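PDB 5BPK: gamma-glutamyltranspeptidase (Ggt), which probably cleaves the gamma-glutamyl bond of glutathione and related compounds, passing the glutamyl group to water or an amine acceptor, as an N-terminal nucleophile hydrolase. Local coordinates for residues N60-D63 and A64-I68; L108-T111 and K112-L116; G249-K253 and E254-S258; N294-N298 and A299-A303. All coordinates share one frame; numbering follows the deposited sequence.

Contact 1. Residues N60-D63 and A64-I68; sequences NAID and AAVAI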
loop_
_atom_site.group_PDB
_atom_site.type_symbol
_atom_site.label_atom_id
_atom_site.label_comp_id
_atom_site.label_asym_id
_atom_site.label_seq_id
_atom_site.Cartn_x
_atom_site.Cartn_y
_atom_site.Cartn_z
ATOM N N ASN A 60 12.685 16.075 -10.413
ATOM C CA ASN A 60 11.226 16.028 -10.527
ATOM C C ASN A 60 10.626 15.026 -9.531
ATOM O O ASN A 60 11.347 14.408 -8.747
ATOM C CB ASN A 60 10.767 15.790 -11.986
ATOM C CG ASN A 60 10.986 14.374 -12.489
ATOM O OD1 ASN A 60 11.127 13.433 -11.721
ATOM N ND2 ASN A 60 10.972 14.219 -13.822
ATOM N N ALA A 61 9.301 14.894 -9.551
ATOM C CA ALA A 61 8.603 14.056 -8.574
ATOM C C ALA A 61 9.043 12.585 -8.648
ATOM O O ALA A 61 9.051 11.889 -7.625
ATOM C CB ALA A 61 7.097 14.188 -8.743
ATOM N N ILE A 62 9.399 12.117 -9.848
ATOM C CA ILE A 62 9.842 10.745 -10.025
ATOM C C ILE A 62 11.226 10.545 -9.399
ATOM O O ILE A 62 11.452 9.568 -8.690
ATOM C CB ILE A 62 9.839 10.310 -11.508
ATOM C CG1 ILE A 62 8.401 10.192 -12.059
ATOM C CG2 ILE A 62 10.606 8.991 -11.687
ATOM C CD1 ILE A 62 7.727 11.503 -12.424
ATOM N N ASP A 63 12.153 11.460 -9.687
ATOM C CA ASP A 63 13.479 11.427 -9.057
ATOM C C ASP A 63 13.342 11.314 -7.531
ATOM O O ASP A 63 13.973 10.462 -6.908
ATOM C CB ASP A 63 14.287 12.678 -9.393
ATOM C CG ASP A 63 14.539 12.846 -10.883
ATOM O OD1 ASP A 63 14.896 11.856 -11.566
ATOM O OD2 ASP A 63 14.398 13.989 -11.367
ATOM N N ALA A 64 12.504 12.168 -6.946
ATOM C CA ALA A 64 12.308 12.189 -5.496
ATOM C C ALA A 64 11.707 10.865 -5.027
ATOM O O ALA A 64 12.122 10.329 -4.012
ATOM C CB ALA A 64 11.404 13.351 -5.088
ATOM N N ALA A 65 10.726 10.354 -5.768
ATOM C CA ALA A 65 10.072 9.092 -5.417
ATOM C C ALA A 65 11.054 7.921 -5.418
ATOM O O ALA A 65 10.987 7.040 -4.558
ATOM C CB ALA A 65 8.899 8.821 -6.352
ATOM N N VAL A 66 11.975 7.912 -6.376
ATOM C CA VAL A 66 12.997 6.874 -6.438
ATOM C C VAL A 66 13.959 6.965 -5.241
ATOM O O VAL A 66 14.256 5.953 -4.588
ATOM C CB VAL A 66 13.738 6.904 -7.805
ATOM C CG1 VAL A 66 15.003 6.012 -7.766
ATOM C CG2 VAL A 66 12.764 6.478 -8.930
ATOM N N ALA A 67 14.409 8.170 -4.918
ATOM C CA ALA A 67 15.276 8.375 -3.753
ATOM C C ALA A 67 14.593 7.890 -2.462
ATOM O O ALA A 67 15.205 7.205 -1.638
ATOM C CB ALA A 67 15.699 9.838 -3.642
ATOM N N ILE A 68 13.311 8.215 -2.310
ATOM C CA ILE A 68 12.535 7.781 -1.149
ATOM C C ILE A 68 12.369 6.269 -1.065
ATOM O O ILE A 68 12.529 5.702 0.014
ATOM C CB ILE A 68 11.164 8.479 -1.083
ATOM C CG1 ILE A 68 11.361 9.967 -0.764
ATOM C CG2 ILE A 68 10.250 7.827 -0.055
ATOM C CD1 ILE A 68 10.102 10.790 -0.849
#

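Contact 2. Residues L108-T111 and K112-L116; sequences LKAT and KNMFL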
loop_
_atom_site.group_PDB
_atom_site.type_symbol
_atom_site.label_atom_id
_atom_site.label_comp_id
_atom_site.label_asym_id
_atom_site.label_seq_id
_atom_site.Cartn_x
_atom_site.Cartn_y
_atom_site.Cartn_z
ATOM N N LEU A 108 8.036 -19.441 -10.501
ATOM C CA LEU A 108 7.754 -20.382 -11.588
ATOM C C LEU A 108 7.319 -21.747 -11.072
ATOM O O LEU A 108 6.532 -22.442 -11.725
ATOM C CB LEU A 108 8.989 -20.534 -12.488
ATOM C CG LEU A 108 9.231 -19.380 -13.459
ATOM C CD1 LEU A 108 10.705 -19.281 -13.877
ATOM C CD2 LEU A 108 8.317 -19.533 -14.663
ATOM N N LYS A 109 7.829 -22.135 -9.903
ATOM C CA LYS A 109 7.482 -23.428 -9.310
ATOM C C LYS A 109 6.253 -23.374 -8.398
ATOM O O LYS A 109 5.879 -24.375 -7.809
ATOM C CB LYS A 109 8.703 -24.036 -8.597
ATOM C CG LYS A 109 9.766 -24.555 -9.586
ATOM C CD LYS A 109 11.045 -23.717 -9.631
ATOM C CE LYS A 109 11.336 -23.153 -11.030
ATOM N NZ LYS A 109 12.291 -21.996 -11.008
ATOM N N ALA A 110 5.598 -22.213 -8.309
ATOM C CA ALA A 110 4.390 -22.073 -7.509
ATOM C C ALA A 110 3.243 -22.924 -8.045
ATOM O O ALA A 110 3.107 -23.119 -9.253
ATOM C CB ALA A 110 3.965 -20.613 -7.462
ATOM N N THR A 111 2.416 -23.414 -7.129
ATOM C CA THR A 111 1.230 -24.188 -7.476
ATOM C C THR A 111 0.045 -23.803 -6.594
ATOM O O THR A 111 0.202 -23.307 -5.473
ATOM C CB THR A 111 1.490 -25.708 -7.357
ATOM O OG1 THR A 111 1.811 -26.044 -6.006
ATOM C CG2 THR A 111 2.620 -26.151 -8.278
ATOM N N LYS A 112 -1.144 -24.058 -7.120
ATOM C CA LYS A 112 -2.398 -23.716 -6.458
ATOM C C LYS A 112 -2.444 -24.119 -4.977
ATOM O O LYS A 112 -2.804 -23.326 -4.112
ATOM C CB LYS A 112 -3.542 -24.373 -7.231
ATOM C CG LYS A 112 -4.918 -24.008 -6.748
ATOM C CD LYS A 112 -5.977 -24.622 -7.655
ATOM C CE LYS A 112 -7.047 -25.312 -6.850
ATOM N NZ LYS A 112 -6.547 -26.569 -6.222
ATOM N N ASN A 113 -2.074 -25.362 -4.686
ATOM C CA ASN A 113 -2.202 -25.915 -3.325
ATOM C C ASN A 113 -0.890 -25.984 -2.544
ATOM O O ASN A 113 -0.789 -26.721 -1.555
ATOM C CB ASN A 113 -2.837 -27.308 -3.394
ATOM C CG ASN A 113 -4.220 -27.289 -4.026
ATOM O OD1 ASN A 113 -5.011 -26.371 -3.796
ATOM N ND2 ASN A 113 -4.527 -28.319 -4.810
ATOM N N MET A 114 0.090 -25.174 -2.941
ATOM C CA MET A 114 1.440 -25.217 -2.344
ATOM C C MET A 114 1.500 -25.004 -0.824
ATOM O O MET A 114 2.468 -25.428 -0.186
ATOM C CB MET A 114 2.381 -24.221 -3.044
ATOM C CG MET A 114 2.011 -22.759 -2.889
ATOM S SD MET A 114 3.015 -21.696 -3.935
ATOM C CE MET A 114 4.596 -21.746 -3.082
ATOM N N PHE A 115 0.497 -24.347 -0.247
ATOM C CA PHE A 115 0.486 -24.077 1.193
ATOM C C PHE A 115 -0.416 -25.023 1.974
ATOM O O PHE A 115 -0.681 -24.800 3.156
ATOM C CB PHE A 115 0.084 -22.621 1.448
ATOM C CG PHE A 115 1.068 -21.635 0.899
ATOM C CD1 PHE A 115 2.330 -21.513 1.466
ATOM C CD2 PHE A 115 0.748 -20.849 -0.194
ATOM C CE1 PHE A 115 3.260 -20.619 0.953
ATOM C CE2 PHE A 115 1.669 -19.950 -0.701
ATOM C CZ PHE A 115 2.930 -19.839 -0.127
ATOM N N LEU A 116 -0.893 -26.075 1.313
ATOM C CA LEU A 116 -1.788 -27.033 1.959
ATOM C C LEU A 116 -1.059 -28.339 2.238
ATOM O O LEU A 116 -0.115 -28.693 1.531
ATOM C CB LEU A 116 -2.997 -27.315 1.068
ATOM C CG LEU A 116 -3.864 -26.124 0.651
ATOM C CD1 LEU A 116 -5.155 -26.613 -0.002
ATOM C CD2 LEU A 116 -4.175 -25.225 1.841
#

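Contact 3. Residues G249-K253 and E254-S258; sequences GIITK and EDLAS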
loop_
_atom_site.group_PDB
_atom_site.type_symbol
_atom_site.label_atom_id
_atom_site.label_comp_id
_atom_site.label_asym_id
_atom_site.label_seq_id
_atom_site.Cartn_x
_atom_site.Cartn_y
_atom_site.Cartn_z
ATOM N N GLY A 249 12.724 -22.633 0.143
ATOM C CA GLY A 249 12.065 -21.698 -0.764
ATOM C C GLY A 249 12.214 -22.152 -2.201
ATOM O O GLY A 249 12.930 -23.116 -2.481
ATOM N N ILE A 250 11.586 -21.424 -3.123
ATOM C CA ILE A 250 11.557 -21.831 -4.526
ATOM C C ILE A 250 11.992 -20.772 -5.555
ATOM O O ILE A 250 12.026 -21.053 -6.753
ATOM C CB ILE A 250 10.160 -22.390 -4.920
ATOM C CG1 ILE A 250 9.052 -21.360 -4.695
ATOM C CG2 ILE A 250 9.851 -23.668 -4.141
ATOM C CD1 ILE A 250 7.733 -21.751 -5.372
ATOM N N ILE A 251 12.343 -19.571 -5.105
ATOM C CA ILE A 251 12.779 -18.528 -6.034
ATOM C C ILE A 251 14.184 -18.840 -6.538
ATOM O O ILE A 251 15.079 -19.177 -5.758
ATOM C CB ILE A 251 12.730 -17.125 -5.406
ATOM C CG1 ILE A 251 11.280 -16.765 -5.085
ATOM C CG2 ILE A 251 13.344 -16.078 -6.358
ATOM C CD1 ILE A 251 11.125 -15.538 -4.227
ATOM N N THR A 252 14.344 -18.746 -7.853
ATOM C CA THR A 252 15.581 -19.089 -8.533
ATOM C C THR A 252 16.111 -17.917 -9.356
ATOM O O THR A 252 15.433 -16.903 -9.546
ATOM C CB THR A 252 15.346 -20.254 -9.514
ATOM O OG1 THR A 252 14.440 -19.838 -10.542
ATOM C CG2 THR A 252 14.790 -21.476 -8.797
ATOM N N LYS A 253 17.317 -18.081 -9.886
ATOM C CA LYS A 253 17.869 -17.105 -10.819
ATOM C C LYS A 253 16.965 -16.901 -12.045
ATOM O O LYS A 253 16.921 -15.807 -12.602
ATOM C CB LYS A 253 19.285 -17.508 -11.254
ATOM C CG LYS A 253 20.328 -17.271 -10.181
ATOM C CD LYS A 253 21.728 -17.616 -10.669
ATOM C CE LYS A 253 21.960 -19.117 -10.692
ATOM N NZ LYS A 253 23.392 -19.450 -10.969
ATOM N N GLU A 254 16.256 -17.949 -12.461
ATOM C CA GLU A 254 15.342 -17.849 -13.596
ATOM C C GLU A 254 14.153 -16.940 -13.267
ATOM O O GLU A 254 13.740 -16.122 -14.099
ATOM C CB GLU A 254 14.838 -19.223 -14.046
ATOM C CG GLU A 254 14.094 -19.172 -15.390
ATOM C CD GLU A 254 13.556 -20.519 -15.852
ATOM O OE1 GLU A 254 13.742 -21.533 -15.139
ATOM O OE2 GLU A 254 12.935 -20.555 -16.938
ATOM N N ASP A 255 13.624 -17.066 -12.054
ATOM C CA ASP A 255 12.555 -16.174 -11.595
ATOM C C ASP A 255 13.016 -14.722 -11.640
ATOM O O ASP A 255 12.311 -13.843 -12.130
ATOM C CB ASP A 255 12.131 -16.505 -10.165
ATOM C CG ASP A 255 11.264 -17.738 -10.068
ATOM O OD1 ASP A 255 10.217 -17.787 -10.731
ATOM O OD2 ASP A 255 11.609 -18.647 -9.292
ATOM N N LEU A 256 14.213 -14.479 -11.125
ATOM C CA LEU A 256 14.719 -13.120 -10.987
ATOM C C LEU A 256 14.982 -12.509 -12.362
ATOM O O LEU A 256 14.596 -11.369 -12.615
ATOM C CB LEU A 256 15.973 -13.088 -10.106
ATOM C CG LEU A 256 15.743 -13.469 -8.636
ATOM C CD1 LEU A 256 17.054 -13.869 -7.966
ATOM C CD2 LEU A 256 15.031 -12.388 -7.829
ATOM N N ALA A 257 15.603 -13.285 -13.260
ATOM C CA ALA A 257 15.908 -12.806 -14.612
ATOM C C ALA A 257 14.655 -12.553 -15.459
ATOM O O ALA A 257 14.705 -11.786 -16.428
ATOM C CB ALA A 257 16.849 -13.788 -15.328
ATOM N N SER A 258 13.544 -13.196 -15.087
ATOM C CA SER A 258 12.265 -13.029 -15.788
ATOM C C SER A 258 11.282 -12.048 -15.118
ATOM O O SER A 258 10.160 -11.853 -15.626
ATOM C CB SER A 258 11.586 -14.387 -16.009
ATOM O OG SER A 258 11.241 -15.045 -14.802
#

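Contact 4. Residues N294-N298 and A299-A303; sequences NVMEN and ADLSA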
loop_
_atom_site.group_PDB
_atom_site.type_symbol
_atom_site.label_atom_id
_atom_site.label_comp_id
_atom_site.label_asym_id
_atom_site.label_seq_id
_atom_site.Cartn_x
_atom_site.Cartn_y
_atom_site.Cartn_z
ATOM N N ASN A 294 -18.663 6.159 -6.077
ATOM C CA ASN A 294 -19.807 6.210 -6.982
ATOM C C ASN A 294 -21.111 6.046 -6.228
ATOM O O ASN A 294 -22.075 6.736 -6.537
ATOM C CB ASN A 294 -19.773 5.144 -8.086
ATOM C CG ASN A 294 -18.745 5.411 -9.172
ATOM O OD1 ASN A 294 -18.287 6.535 -9.371
ATOM N ND2 ASN A 294 -18.418 4.356 -9.925
ATOM N N VAL A 295 -21.161 5.094 -5.290
ATOM C CA VAL A 295 -22.382 4.880 -4.505
ATOM C C VAL A 295 -22.685 6.149 -3.697
ATOM O O VAL A 295 -23.807 6.666 -3.722
ATOM C CB VAL A 295 -22.285 3.649 -3.552
ATOM C CG1 VAL A 295 -23.555 3.506 -2.704
ATOM C CG2 VAL A 295 -22.045 2.371 -4.334
ATOM N N MET A 296 -21.667 6.646 -3.001
ATOM C CA MET A 296 -21.777 7.823 -2.136
ATOM C C MET A 296 -22.216 9.083 -2.903
ATOM O O MET A 296 -22.906 9.953 -2.348
ATOM C CB MET A 296 -20.428 8.088 -1.466
ATOM C CG MET A 296 -20.057 7.032 -0.426
ATOM S SD MET A 296 -18.334 7.082 0.114
ATOM C CE MET A 296 -18.148 8.811 0.591
ATOM N N GLU A 297 -21.813 9.173 -4.169
ATOM C CA GLU A 297 -22.110 10.345 -5.011
ATOM C C GLU A 297 -23.616 10.596 -5.148
ATOM O O GLU A 297 -24.043 11.734 -5.426
ATOM C CB GLU A 297 -21.479 10.186 -6.401
ATOM C CG GLU A 297 -21.319 11.490 -7.156
ATOM C CD GLU A 297 -20.681 11.314 -8.542
ATOM O OE1 GLU A 297 -20.938 10.298 -9.234
ATOM O OE2 GLU A 297 -19.941 12.222 -8.956
ATOM N N ASN A 298 -24.412 9.546 -4.969
ATOM C CA ASN A 298 -25.868 9.668 -5.043
ATOM C C ASN A 298 -26.511 10.423 -3.884
ATOM O O ASN A 298 -27.701 10.763 -3.950
ATOM C CB ASN A 298 -26.503 8.288 -5.186
ATOM C CG ASN A 298 -26.233 7.671 -6.542
ATOM O OD1 ASN A 298 -26.881 8.021 -7.536
ATOM N ND2 ASN A 298 -25.254 6.758 -6.598
ATOM N N ALA A 299 -25.739 10.687 -2.839
ATOM C CA ALA A 299 -26.218 11.441 -1.695
ATOM C C ALA A 299 -25.481 12.780 -1.599
ATOM O O ALA A 299 -24.309 12.873 -1.959
ATOM C CB ALA A 299 -26.014 10.624 -0.419
ATOM N N ASP A 300 -26.163 13.811 -1.107
ATOM C CA ASP A 300 -25.501 15.069 -0.759
ATOM C C ASP A 300 -24.909 14.923 0.641
ATOM O O ASP A 300 -25.517 15.297 1.637
ATOM C CB ASP A 300 -26.482 16.244 -0.815
ATOM C CG ASP A 300 -25.819 17.580 -0.491
ATOM O OD1 ASP A 300 -24.576 17.625 -0.354
ATOM O OD2 ASP A 300 -26.543 18.592 -0.387
ATOM N N LEU A 301 -23.705 14.377 0.712
ATOM C CA LEU A 301 -23.076 14.148 2.006
ATOM C C LEU A 301 -22.754 15.466 2.719
ATOM O O LEU A 301 -22.849 15.547 3.945
ATOM C CB LEU A 301 -21.824 13.291 1.857
ATOM C CG LEU A 301 -21.994 11.892 1.270
ATOM C CD1 LEU A 301 -20.625 11.249 1.218
ATOM C CD2 LEU A 301 -22.973 11.004 2.047
ATOM N N SER A 302 -22.418 16.510 1.959
ATOM C CA SER A 302 -22.039 17.795 2.558
ATOM C C SER A 302 -23.144 18.381 3.443
ATOM O O SER A 302 -22.857 19.110 4.385
ATOM C CB SER A 302 -21.652 18.815 1.481
ATOM O OG SER A 302 -22.798 19.325 0.821
ATOM N N ALA A 303 -24.402 18.066 3.131
ATOM C CA ALA A 303 -25.541 18.631 3.848
ATOM C C ALA A 303 -25.507 18.319 5.339
ATOM O O ALA A 303 -25.817 19.185 6.154
ATOM C CB ALA A 303 -26.855 18.130 3.242
#

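Contact 1. Residues N60-D63 and A64-I68
A capping box opens helix 61-75, with N60 at the N-cap and D63 three residues on, and backbone bonds carry the turn forward from N60 and D63 into A64-I68. N60 has CG lodged between its own N and carbonyl carbon (chi1 73°), which folds the amide over the first turn. There N60 OD1 accepts from D63 N at 3.0 Å, the donor almost in line with the side-chain C=O. A weak, strongly bent bond from I62 N to the same OD1 measures 2.9 Å. D63 answers in reverse: its CG stands beside its own N, and OD2 takes the N-H of N60 at 2.9 Å on the anti side of the carboxylate.

Behind the box regular helical bonding begins at once, with A64 N 3.1 Å from N60 O and A65 N 2.9 Å from A61 O. V66 N then bonds I62 O at 2.9 Å, and one methyl of each residue meets loosely, I62 CG2 lying 4.3 Å from V66 CG2.

All these residues are buried, so the polar ends need further partners. D63 OD2 is also bonded to T152 OG1, D63 OD1 to K153 N, and N60 ND2 to Y150 O; the end of helix 139-150 and the following loop are thus tied to the cap. A61 N is bonded to D8 of the other chain. A carboxylate held among N-H groups at a helix start would be expected to favour its charged form. Reciprocal bonding, side chain to backbone in both directions, is the signature of the capping box at a helix N-terminus.

Contact 2. Residues L108-T111 and K112-L116
M114 lays its side chain back across the backbone of T111, illustrating how a flexible thioether can cover a turn within a stretch without regular helix or strand. Because CG sits between the backbone N and the carbonyl carbon of M114 (chi1 65°), CG comes to 3.2 Å from T111 O. Further along, SD meets A110 CB at 3.8 Å and receives a weak hydrogen bond from T111 N at 3.7 Å. The T111 and M114 side chains cross at a slant, T111 OG1 lying 3.5 Å from M114 CB.

Beneath this overlap is a type I turn from T111 to M114, closed by M114 N bonding T111 O at 3.1 Å. A second type I turn follows from N113 to L116. M114 CG also rests over one face of the F115 ring, 3.5 Å above its plane and offset toward the rim. At the exposed corner K112 NZ bends round to N113 OD1, 2.9 Å away.

M41 and I46 of the other chain pack on M114 and F115 respectively. The whole segment belongs to the long loop between strand 97-102 and helix 139-150, where F115 pairs through its backbone with V123 and K109 touches T252 just ahead of helix 253-257.

Contact 3. Residues G249-K253 and E254-S258
T252 and D255 form the tight part of this contact, a capping box at the start of helix 253-257, while E254 and A257 face the loose, exposed side. T252 OG1 is set between its own N and carbonyl carbon (chi1 64°), where it accepts from D255 N at 3.3 Å in a fairly straight bond. Its second donor, E254 N, makes only a weak one at 3.2 Å. In return D255 OD2 uses its anti lone pair to take the N-H of T252 at 3.1 Å. L256 N closes the first helical turn on T252 O, also at 3.1 Å.

On the buried flank, I251 sends CG2 toward two residues of the helix. It crosses the D255 side chain at about a right angle, 4.0 Å from D255 CB, and stands 4.2 Å from L256 CG.

The other flank is held by backbone, with A257 N bonding K253 O at 2.9 Å, while the extended E254 chain carries its carboxylate away from residues 249-253.

D255 OD1 has a partner of its own in L108 N, so one carboxylate serves both the helix start and the loop after strand 97-102. Helix 234-246 covers the apolar side, M244 touching I251 and A237 and I240 touching L256; K253 NZ forms a salt bridge with E238 of that same helix, and K253 N bonds E241.

Contact 4. Residues N294-N298 and A299-A303
M296 and L301 meet with their side chains crossed at about a right angle, a worked case of apolar contact bridging the end of a helix and the loop that leaves it. The M296 chain runs extended as far as SD and then bends (chi3 52°), which brings the terminal methyl CE to 3.5 Å from L301 CD1. That same CD1 branch also lies 4.2 Å from M296 CB, so it rests along the root and the end of the methionine.

Between the two, the backbone bends through a type I turn from M296 to A299. A299 N bonds M296 O at 3.0 Å. The amide of N298 is turned back onto the helix end: ND2 gives a bond of 3.2 Å to V295 O, which N298 N also reaches from the same face of its plane. Past the turn, D300 centres an inverse gamma turn, and its OD1 receives S302 OG at 2.7 Å on the syn lone pair.

L102 of the other chain packs on M296. R272 binds A299 O through its guanidinium and E297 OE2 through its backbone N. The last part of helix 285-296 thus lies among helix 309-329, which touches M296 and A299, helix 346-354 beside N298, and Y271 of strand 262-271, which touches M296 and L301.

In the fold
Contacts 1 and 3 solve the same problem, a helix start closed by a capping box, with asparagine as N-cap in the first and threonine in the second; contact 1 is wholly buried, whereas contact 3 keeps one flank in solvent. Contact 4 concerns a helix end instead, joining a turn to apolar packing, and contact 2 is a surface pair of successive turns, the first overlaid by a methionine side chain. Contacts 2 and 3 touch, their centres about 15 Å apart, so the loop and the short helix share one region. Contact 4 stands apart, its centre about 48 Å from that of contact 3. Contacts 1, 2 and 4 also meet the other chain; contact 3 does not.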